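Local coordinates for aldo-keto Reductase, OXIDOREDUCTASE (Salmonella typhimurium, PDB 5T79), which probably acts as an NADPH-dependent aldo-keto reductase, one that can serve in the biocatalytic conversion of 3-hydroxybutanal to 1,3-butanediol, at residues T40-E43 with N44-L48; G78-Q82 with E83-P87; N267-A270 with A271-Q275; R314-S317 with A318-A322. One frame throughout, in Å; residues are numbered along the deposited sequence.

Interaction 1: residues T40-E43 with N44-L48; sequences TRVE and NSRAL
V42 and R46 meet one turn apart, at the start of a helix whose closely packed part is backbone. The amide of R46 reaches V42 O over 2.8 Å, and CB of R46 rests 3.4 Å from the same V42 O. S45 N bonds to R41 O at 3.1 Å, so the N-cap residue R41 takes the first regular helical bond; a weaker one from N44 N bends in to the same oxygen. A47 N closes the next turn on E43 O. This is the opening turn of helix 42-54, which connects strands 24-31 and 59-61 in a beta-alpha-beta unit of the TIM barrel. S45 is the buried member: its OG turns back toward the cap, anti to the carbonyl carbon (chi1 -63°), and bonds to N35 O.

Around the cap the contact is looser and wet. T40 OG1 and S45 OG are 4.5 Å apart, and a water spans them, 2.8 Å from T40 OG1 and donating to S45 OG at 2.7 Å. A second water donates to R41 O and accepts from N44 ND2 at 2.9 Å, and that amide nitrogen also bonds to S299 O. The exposed R41 side chain leads away from the helix.

A separate flank, away from both waters, belongs to V42 and R46. Their side chains meet obliquely, with CG1 of V42 4.0 Å from NH2 of R46. The arginine bends at chi3 (-54°), and its guanidinium pairs with E83 and D84 of helix 72-85.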
loop_
_atom_site.group_PDB
_atom_site.type_symbol
_atom_site.label_atom_id
_atom_site.label_comp_id
_atom_site.label_asym_id
_atom_site.label_seq_id
_atom_site.Cartn_x
_atom_site.Cartn_y
_atom_site.Cartn_z
ATOM N N THR A 40 10.542 -14.861 9.285
ATOM C CA THR A 40 11.180 -13.741 9.977
ATOM C C THR A 40 10.763 -13.854 11.452
ATOM O O THR A 40 9.973 -14.737 11.784
ATOM C CB THR A 40 10.867 -12.391 9.286
ATOM O OG1 THR A 40 9.484 -12.311 9.044
ATOM C CG2 THR A 40 11.606 -12.218 7.952
ATOM N N ARG A 41 11.368 -13.060 12.345
ATOM C CA ARG A 41 11.085 -13.166 13.785
ATOM C C ARG A 41 9.910 -12.295 14.168
ATOM O O ARG A 41 9.861 -11.130 13.771
ATOM C CB ARG A 41 12.315 -12.766 14.605
ATOM C CG ARG A 41 13.518 -13.652 14.331
ATOM C CD ARG A 41 14.763 -13.051 14.960
ATOM N NE ARG A 41 15.936 -13.901 14.744
ATOM C CZ ARG A 41 16.857 -13.674 13.810
ATOM N NH1 ARG A 41 16.734 -12.643 12.979
ATOM N NH2 ARG A 41 17.907 -14.477 13.695
ATOM N N VAL A 42 8.960 -12.860 14.948
ATOM C CA VAL A 42 7.768 -12.121 15.399
ATOM C C VAL A 42 8.198 -10.943 16.293
ATOM O O VAL A 42 7.575 -9.892 16.215
ATOM C CB VAL A 42 6.714 -13.053 16.069
ATOM C CG1 VAL A 42 5.668 -12.260 16.867
ATOM C CG2 VAL A 42 6.018 -13.905 15.011
ATOM N N GLU A 43 9.315 -11.068 17.041
ATOM C CA GLU A 43 9.850 -9.954 17.837
ATOM C C GLU A 43 10.064 -8.716 16.932
ATOM O O GLU A 43 9.721 -7.598 17.322
ATOM C CB GLU A 43 11.160 -10.379 18.512
ATOM C CG GLU A 43 12.100 -9.278 18.960
ATOM C CD GLU A 43 13.514 -9.765 19.249
ATOM O OE1 GLU A 43 14.112 -10.458 18.389
ATOM O OE2 GLU A 43 14.022 -9.457 20.352
ATOM N N ASN A 44 10.633 -8.930 15.729
ATOM C CA ASN A 44 10.883 -7.849 14.775
ATOM C C ASN A 44 9.578 -7.330 14.181
ATOM O O ASN A 44 9.409 -6.111 14.110
ATOM C CB ASN A 44 11.842 -8.289 13.674
ATOM C CG ASN A 44 12.178 -7.156 12.727
ATOM O OD1 ASN A 44 12.588 -6.055 13.142
ATOM N ND2 ASN A 44 11.921 -7.375 11.447
ATOM N N SER A 45 8.656 -8.230 13.753
ATOM C CA SER A 45 7.338 -7.842 13.214
ATOM C C SER A 45 6.599 -6.926 14.204
ATOM O O SER A 45 6.042 -5.886 13.835
ATOM C CB SER A 45 6.494 -9.094 12.959
ATOM O OG SER A 45 7.113 -9.895 11.971
ATOM N N ARG A 46 6.627 -7.315 15.485
ATOM C CA ARG A 46 5.949 -6.583 16.560
ATOM C C ARG A 46 6.564 -5.185 16.705
ATOM O O ARG A 46 5.829 -4.204 16.784
ATOM C CB ARG A 46 6.074 -7.384 17.884
ATOM C CG ARG A 46 5.229 -6.821 19.014
ATOM C CD ARG A 46 5.512 -7.495 20.343
ATOM N NE ARG A 46 5.374 -8.958 20.274
ATOM C CZ ARG A 46 4.235 -9.621 20.415
ATOM N NH1 ARG A 46 3.095 -8.965 20.620
ATOM N NH2 ARG A 46 4.225 -10.947 20.364
ATOM N N ALA A 47 7.905 -5.103 16.720
ATOM C CA ALA A 47 8.645 -3.839 16.837
ATOM C C ALA A 47 8.304 -2.900 15.664
ATOM O O ALA A 47 8.153 -1.696 15.876
ATOM C CB ALA A 47 10.152 -4.108 16.875
ATOM N N LEU A 48 8.170 -3.445 14.444
ATOM C CA LEU A 48 7.807 -2.645 13.238
ATOM C C LEU A 48 6.402 -2.049 13.375
ATOM O O LEU A 48 6.213 -0.849 13.185
ATOM C CB LEU A 48 7.868 -3.525 11.954
ATOM C CG LEU A 48 9.264 -3.977 11.524
ATOM C CD1 LEU A 48 9.201 -5.074 10.458
ATOM C CD2 LEU A 48 10.109 -2.794 11.067
HETATM O O HOH W 1 7.723 -12.448 11.258
HETATM O O HOH W 2 10.251 -9.763 11.097
#

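Interaction 2: residues G78-Q82 with E83-P87; sequences GRILQ and EDFLP
R79 and E83 face each other across one turn near the C-terminal end of helix 72-85, the helix that links strands 59-61 and 93-98 in a beta-alpha-beta unit of the TIM barrel. The long, extended R79 chain forms a ridge that runs past the E83 carboxylate, whose OE2 meets the guanidinium at its edge; CG of R79 is 3.5 Å from the same OE2 of E83. OE1 of E83 has its own partner, R46 of helix 42-54.

On the buried side, formed by I80, L81 and F85, the bumps are hydrocarbon. I80 and F85 lie side by side and point the same way; the methyl CG2 of I80 sits at the ring edge, 3.8 Å from CE1 of F85. Because CG2 is anti to the backbone N, it projects along the helix toward the residues that follow. L81 brings CD1 to 3.8 Å from CB of F85, the two side chains crossing obliquely.

The exposed flank is less certain, since L86 has two conformers. In one of them its methyl CD1 comes against the amide of Q82, whose chain bends at chi2 (70°), and CD2 lies near CG of L81.

The helix widens into a pi-type turn here, and the bond from F85 N to L81 O is bent. A water donates to Q82 O and accepts from L86 N. Across R79 and E83 the guanidinium and carboxylate planes stand 88° apart; NE of R79 makes a nearly straight salt-bridge hydrogen bond of 2.9 Å to OE2 of E83, in the guanidinium plane but above that of the carboxylate.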
loop_
_atom_site.group_PDB
_atom_site.type_symbol
_atom_site.label_atom_id
_atom_site.label_comp_id
_atom_site.label_asym_id
_atom_site.label_seq_id
_atom_site.Cartn_x
_atom_site.Cartn_y
_atom_site.Cartn_z
ATOM N N GLY A 78 -2.754 -10.711 13.223
ATOM C CA GLY A 78 -3.883 -11.043 14.103
ATOM C C GLY A 78 -3.463 -11.252 15.553
ATOM O O GLY A 78 -4.080 -10.702 16.468
ATOM N N ARG A 79 -2.379 -12.007 15.772
ATOM C CA ARG A 79 -1.841 -12.251 17.125
ATOM C C ARG A 79 -1.339 -10.937 17.763
ATOM O O ARG A 79 -1.658 -10.666 18.930
ATOM C CB ARG A 79 -0.681 -13.273 17.071
ATOM C CG ARG A 79 -0.069 -13.561 18.449
ATOM C CD ARG A 79 1.154 -14.439 18.364
ATOM N NE ARG A 79 1.989 -14.340 19.570
ATOM C CZ ARG A 79 3.267 -14.704 19.621
ATOM N NH1 ARG A 79 3.864 -15.209 18.548
ATOM N NH2 ARG A 79 3.953 -14.585 20.748
ATOM N N ILE A 80 -0.535 -10.145 17.016
ATOM C CA ILE A 80 0.028 -8.885 17.531
ATOM C C ILE A 80 -1.118 -7.901 17.826
ATOM O O ILE A 80 -1.078 -7.200 18.846
ATOM C CB ILE A 80 1.110 -8.294 16.596
ATOM C CG1 ILE A 80 2.337 -9.243 16.538
ATOM C CG2 ILE A 80 1.551 -6.867 17.050
ATOM C CD1 ILE A 80 3.221 -9.072 15.274
ATOM N N LEU A 81 -2.133 -7.870 16.958
ATOM C CA LEU A 81 -3.314 -7.020 17.169
ATOM C C LEU A 81 -4.003 -7.382 18.509
ATOM O O LEU A 81 -4.280 -6.488 19.313
ATOM C CB LEU A 81 -4.305 -7.139 16.001
ATOM C CG LEU A 81 -5.725 -6.611 16.245
ATOM C CD1 LEU A 81 -5.765 -5.091 16.329
ATOM C CD2 LEU A 81 -6.644 -7.080 15.168
ATOM N N GLN A 82 -4.247 -8.689 18.745
ATOM C CA GLN A 82 -4.900 -9.175 19.971
ATOM C C GLN A 82 -4.048 -8.844 21.207
ATOM O O GLN A 82 -4.578 -8.421 22.238
ATOM C CB GLN A 82 -5.127 -10.705 19.868
ATOM C CG GLN A 82 -5.731 -11.374 21.123
ATOM C CD GLN A 82 -7.182 -11.027 21.403
ATOM O OE1 GLN A 82 -7.999 -10.808 20.498
ATOM N NE2 GLN A 82 -7.549 -11.013 22.680
ATOM N N GLU A 83 -2.724 -9.040 21.103
ATOM C CA GLU A 83 -1.843 -8.851 22.255
ATOM C C GLU A 83 -1.574 -7.398 22.583
ATOM O O GLU A 83 -1.516 -7.056 23.771
ATOM C CB GLU A 83 -0.497 -9.567 22.032
ATOM C CG GLU A 83 -0.614 -11.090 22.061
ATOM C CD GLU A 83 0.636 -11.879 21.712
ATOM O OE1 GLU A 83 1.626 -11.275 21.240
ATOM O OE2 GLU A 83 0.604 -13.119 21.869
ATOM N N ASP A 84 -1.408 -6.537 21.558
ATOM C CA ASP A 84 -0.961 -5.176 21.804
ATOM C C ASP A 84 -1.854 -4.047 21.322
ATOM O O ASP A 84 -1.732 -2.947 21.859
ATOM C CB ASP A 84 0.419 -4.986 21.109
ATOM C CG ASP A 84 1.536 -5.932 21.534
ATOM O OD1 ASP A 84 1.511 -6.409 22.696
ATOM O OD2 ASP A 84 2.476 -6.131 20.742
ATOM N N PHE A 85 -2.699 -4.263 20.305
ATOM C CA PHE A 85 -3.418 -3.143 19.697
ATOM C C PHE A 85 -4.938 -3.114 19.854
ATOM O O PHE A 85 -5.542 -2.168 19.353
ATOM C CB PHE A 85 -3.115 -3.127 18.190
ATOM C CG PHE A 85 -1.705 -2.696 17.841
ATOM C CD1 PHE A 85 -0.680 -3.633 17.734
ATOM C CD2 PHE A 85 -1.419 -1.367 17.561
ATOM C CE1 PHE A 85 0.619 -3.243 17.375
ATOM C CE2 PHE A 85 -0.122 -0.975 17.200
ATOM C CZ PHE A 85 0.886 -1.916 17.108
ATOM N N LEU A 86 -5.550 -4.108 20.527
ATOM C CA LEU A 86 -7.012 -4.177 20.669
ATOM C C LEU A 86 -7.663 -2.872 21.165
ATOM O O LEU A 86 -8.650 -2.477 20.542
ATOM C CB LEU A 86 -7.470 -5.333 21.561
ATOM C CG LEU A 86 -7.493 -6.728 20.945
ATOM C CD1 LEU A 86 -8.321 -7.652 21.795
ATOM C CD2 LEU A 86 -8.046 -6.722 19.515
ATOM N N PRO A 87 -7.144 -2.148 22.197
ATOM C CA PRO A 87 -7.812 -0.891 22.617
ATOM C C PRO A 87 -7.767 0.209 21.541
ATOM O O PRO A 87 -8.531 1.156 21.634
ATOM C CB PRO A 87 -7.008 -0.455 23.847
ATOM C CG PRO A 87 -6.407 -1.743 24.370
ATOM C CD PRO A 87 -6.003 -2.432 23.104
HETATM O O HOH W 3 -4.567 -5.680 23.192
#

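Interaction 3: residues N267-A270 with A271-Q275; sequences NELA and ARRGQ
A270 and Q275 are joined near the C-terminal end of helix 257-272, in a Schellman motif with G274 at positive phi. Backbone bonds come first. A271 N, R272 N and R273 N reach back to N267 O, E268 O and L269 O, the last of these being the longest at 3.2 Å. Q275 N then bonds to A270 O at 3.1 Å, a nearly straight bond, and G274 N pairs with A271 O. The same A270 O takes a weak, bent bond from R273 N.

Nonpolar and face contacts follow. The R272 guanidinium folds back over the helix, bent at chi3 (-72°), and lays one face on the backbone, with L269 CA 3.4 Å from its plane and E268 O on the same face. NH2 of R272 also lies 3.7 Å from CB of L269, and that nitrogen pairs with E323 of helix 318-329. CD1 of L269 approaches CD of R273, and L269 also touches M280 and I324.

Two waters bridge the turns. One donates to both N267 OD1 and Q275 O; the other donates to E268 OE1 and accepts from R272 NH1, spanning opposite charges that do not touch directly.

Charged and amide groups complete the end. R273 also reaches R315 O, E320 and the ring of F316, which tie the helix end to the loop before helix 318-329. Its guanidinium grips Q275 side-on: NE of R273 lies 2.9 Å and NH2 3.3 Å from OE1 of Q275, both on one face of that amide.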
loop_
_atom_site.group_PDB
_atom_site.type_symbol
_atom_site.label_atom_id
_atom_site.label_comp_id
_atom_site.label_asym_id
_atom_site.label_seq_id
_atom_site.Cartn_x
_atom_site.Cartn_y
_atom_site.Cartn_z
ATOM N N ASN A 267 20.798 9.446 -6.143
ATOM C CA ASN A 267 21.339 9.576 -4.781
ATOM C C ASN A 267 22.186 10.868 -4.634
ATOM O O ASN A 267 22.184 11.481 -3.564
ATOM C CB ASN A 267 22.167 8.346 -4.415
ATOM C CG ASN A 267 22.586 8.318 -2.969
ATOM O OD1 ASN A 267 21.788 8.567 -2.050
ATOM N ND2 ASN A 267 23.859 8.036 -2.739
ATOM N N GLU A 268 22.907 11.283 -5.697
ATOM C CA GLU A 268 23.699 12.527 -5.640
ATOM C C GLU A 268 22.765 13.747 -5.523
ATOM O O GLU A 268 23.078 14.695 -4.788
ATOM C CB GLU A 268 24.616 12.654 -6.852
ATOM C CG GLU A 268 25.765 11.666 -6.774
ATOM C CD GLU A 268 26.644 11.565 -7.997
ATOM O OE1 GLU A 268 26.437 12.333 -8.963
ATOM O OE2 GLU A 268 27.572 10.731 -7.971
ATOM N N LEU A 269 21.614 13.706 -6.217
ATOM C CA LEU A 269 20.602 14.767 -6.135
ATOM C C LEU A 269 19.989 14.764 -4.728
ATOM O O LEU A 269 19.817 15.834 -4.152
ATOM C CB LEU A 269 19.516 14.634 -7.231
ATOM C CG LEU A 269 18.236 15.528 -7.143
ATOM C CD1 LEU A 269 18.551 16.999 -7.018
ATOM C CD2 LEU A 269 17.367 15.333 -8.341
ATOM N N ALA A 270 19.695 13.572 -4.165
ATOM C CA ALA A 270 19.157 13.467 -2.809
ATOM C C ALA A 270 20.159 14.068 -1.803
ATOM O O ALA A 270 19.754 14.839 -0.929
ATOM C CB ALA A 270 18.836 12.012 -2.473
ATOM N N ALA A 271 21.475 13.805 -1.999
ATOM C CA ALA A 271 22.544 14.360 -1.154
ATOM C C ALA A 271 22.546 15.891 -1.168
ATOM O O ALA A 271 22.688 16.501 -0.110
ATOM C CB ALA A 271 23.899 13.844 -1.606
ATOM N N ARG A 272 22.358 16.510 -2.356
ATOM C CA ARG A 272 22.316 17.980 -2.496
ATOM C C ARG A 272 21.113 18.548 -1.757
ATOM O O ARG A 272 21.162 19.680 -1.273
ATOM C CB ARG A 272 22.270 18.403 -3.975
ATOM C CG ARG A 272 23.611 18.282 -4.701
ATOM C CD ARG A 272 23.587 18.908 -6.093
ATOM N NE ARG A 272 22.799 18.133 -7.059
ATOM C CZ ARG A 272 23.254 17.076 -7.726
ATOM N NH1 ARG A 272 24.487 16.632 -7.519
ATOM N NH2 ARG A 272 22.476 16.447 -8.590
ATOM N N ARG A 273 20.040 17.747 -1.647
ATOM C CA ARG A 273 18.822 18.127 -0.940
ATOM C C ARG A 273 18.929 17.867 0.584
ATOM O O ARG A 273 18.055 18.284 1.334
ATOM C CB ARG A 273 17.624 17.369 -1.527
ATOM C CG ARG A 273 17.261 17.795 -2.958
ATOM C CD ARG A 273 16.172 16.907 -3.564
ATOM N NE ARG A 273 15.017 16.729 -2.673
ATOM C CZ ARG A 273 13.978 17.557 -2.604
ATOM N NH1 ARG A 273 13.934 18.647 -3.367
ATOM N NH2 ARG A 273 12.984 17.311 -1.763
ATOM N N GLY A 274 19.998 17.210 1.025
ATOM C CA GLY A 274 20.206 16.885 2.436
ATOM C C GLY A 274 19.352 15.734 2.924
ATOM O O GLY A 274 18.902 15.731 4.071
ATOM N N GLN A 275 19.102 14.735 2.066
ATOM C CA GLN A 275 18.294 13.591 2.496
ATOM C C GLN A 275 18.792 12.316 1.822
ATOM O O GLN A 275 19.626 12.375 0.902
ATOM C CB GLN A 275 16.789 13.839 2.232
ATOM C CG GLN A 275 16.384 13.891 0.750
ATOM C CD GLN A 275 14.965 14.343 0.479
ATOM O OE1 GLN A 275 14.636 14.725 -0.646
ATOM N NE2 GLN A 275 14.070 14.274 1.470
HETATM O O HOH W 4 21.802 10.906 -0.099
HETATM O O HOH W 5 25.323 14.729 -9.568
#

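Interaction 4: residues R314-S317 with A318-A322; sequences RRFS and AAECA
A capping box opens helix 318-329, with S317 as the N-cap and E320 as its partner. E320 N donates to OG of S317 at 3.2 Å, nearly straight. In return S317 N donates to OE1 of E320 at 3.0 Å, through the anti lone pair of that carboxylate oxygen. The serine hydroxyl sits between its own N and carbonyl carbon (chi1 61°), which turns OG to the helix start, while E320 sends an extended chain back along the loop.

Each side chain accepts from the backbone N-H of the other residue, the definition of the capping box. The regular helical pattern begins with C321 N on S317 O at 3.1 Å. This C-terminal helix follows the barrel strands of the aldo-keto reductase TIM fold, and its entry loop passes beside helix 277-285, where F316 lies against M280 and A283.

F316 packs beside the box. Its CB lies 3.8 Å from SG of C321, and E320 CB sits at the edge of its ring, near the ring plane. OE1 of E320 also comes 3.4 Å from CA of F316. A water donates to this OE1 at 2.7 Å and, weakly, to R315 O. The second carboxylate oxygen, OE2, pairs with R273 beyond the end of helix 257-272.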
loop_
_atom_site.group_PDB
_atom_site.type_symbol
_atom_site.label_atom_id
_atom_site.label_comp_id
_atom_site.label_asym_id
_atom_site.label_seq_id
_atom_site.Cartn_x
_atom_site.Cartn_y
_atom_site.Cartn_z
ATOM N N ARG A 314 9.981 17.459 1.319
ATOM C CA ARG A 314 9.346 16.799 0.171
ATOM C C ARG A 314 8.883 17.761 -0.946
ATOM O O ARG A 314 8.051 17.391 -1.781
ATOM C CB ARG A 314 8.187 15.904 0.636
ATOM C CG ARG A 314 7.006 16.598 1.300
ATOM C CD ARG A 314 5.950 15.549 1.576
ATOM N NE ARG A 314 4.721 16.166 2.066
ATOM C CZ ARG A 314 3.698 16.495 1.292
ATOM N NH1 ARG A 314 3.730 16.238 -0.011
ATOM N NH2 ARG A 314 2.630 17.084 1.812
ATOM N N ARG A 315 9.482 18.955 -1.010
ATOM C CA ARG A 315 9.158 19.906 -2.071
ATOM C C ARG A 315 10.170 19.780 -3.187
ATOM O O ARG A 315 11.367 19.616 -2.920
ATOM C CB ARG A 315 9.120 21.352 -1.544
ATOM C CG ARG A 315 7.882 21.669 -0.720
ATOM C CD ARG A 315 7.903 23.103 -0.209
ATOM N NE ARG A 315 6.920 23.329 0.855
ATOM C CZ ARG A 315 5.674 23.749 0.658
ATOM N NH1 ARG A 315 5.233 23.994 -0.570
ATOM N NH2 ARG A 315 4.856 23.925 1.689
ATOM N N PHE A 316 9.692 19.867 -4.436
ATOM C CA PHE A 316 10.526 19.819 -5.638
ATOM C C PHE A 316 10.242 21.011 -6.531
ATOM O O PHE A 316 9.072 21.355 -6.732
ATOM C CB PHE A 316 10.265 18.529 -6.426
ATOM C CG PHE A 316 10.677 17.281 -5.694
ATOM C CD1 PHE A 316 9.809 16.657 -4.810
ATOM C CD2 PHE A 316 11.925 16.708 -5.911
ATOM C CE1 PHE A 316 10.190 15.503 -4.132
ATOM C CE2 PHE A 316 12.297 15.539 -5.239
ATOM C CZ PHE A 316 11.422 14.942 -4.367
ATOM N N SER A 317 11.292 21.628 -7.075
ATOM C CA SER A 317 11.148 22.751 -8.000
ATOM C C SER A 317 11.003 22.223 -9.427
ATOM O O SER A 317 11.233 21.030 -9.668
ATOM C CB SER A 317 12.359 23.679 -7.903
ATOM O OG SER A 317 13.535 22.967 -8.261
ATOM N N ALA A 318 10.654 23.118 -10.378
ATOM C CA ALA A 318 10.554 22.778 -11.799
ATOM C C ALA A 318 11.897 22.205 -12.276
ATOM O O ALA A 318 11.923 21.129 -12.882
ATOM C CB ALA A 318 10.173 24.013 -12.611
ATOM N N ALA A 319 13.014 22.887 -11.901
ATOM C CA ALA A 319 14.395 22.512 -12.221
ATOM C C ALA A 319 14.740 21.111 -11.683
ATOM O O ALA A 319 15.286 20.297 -12.426
ATOM C CB ALA A 319 15.365 23.549 -11.661
ATOM N N GLU A 320 14.378 20.811 -10.425
ATOM C CA GLU A 320 14.643 19.493 -9.824
ATOM C C GLU A 320 13.889 18.374 -10.549
ATOM O O GLU A 320 14.461 17.312 -10.784
ATOM C CB GLU A 320 14.299 19.474 -8.335
ATOM C CG GLU A 320 15.311 20.217 -7.486
ATOM C CD GLU A 320 14.965 20.314 -6.015
ATOM O OE1 GLU A 320 13.824 20.717 -5.693
ATOM O OE2 GLU A 320 15.839 19.996 -5.177
ATOM N N CYS A 321 12.625 18.611 -10.928
ATOM C CA CYS A 321 11.834 17.612 -11.654
ATOM C C CYS A 321 12.426 17.361 -13.056
ATOM O O CYS A 321 12.464 16.212 -13.500
ATOM C CB CYS A 321 10.371 18.027 -11.722
ATOM S SG CYS A 321 9.541 18.003 -10.114
ATOM N N ALA A 322 12.959 18.416 -13.704
ATOM C CA ALA A 322 13.633 18.321 -15.003
ATOM C C ALA A 322 14.941 17.529 -14.853
ATOM O O ALA A 322 15.249 16.687 -15.695
ATOM C CB ALA A 322 13.905 19.712 -15.557
HETATM O O HOH W 6 12.734 22.485 -3.975
#

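All four contacts are local ones around helix ends, and they fall into two pairs. Interactions 1 and 2 lie on neighbouring helices, 42-54 and 72-85, and touch through the salt bridges of R46 with E83 and D84. Interactions 3 and 4 meet where R273 reaches E320, the carbonyl of R315 and the ring of F316. Interactions 2 and 4 have centres about 42 Å apart, on opposite sides of the chain's centre. Interactions 1 and 4 are surface contacts at helix starts: 4 has a side-chain capping box, while at 1 waters join the N-cap region to S45 and N44. Interactions 2 and 3 are partly buried at helix ends, 2 with hydrocarbon packing, 3 with a Schellman turn, water bridges and arginines.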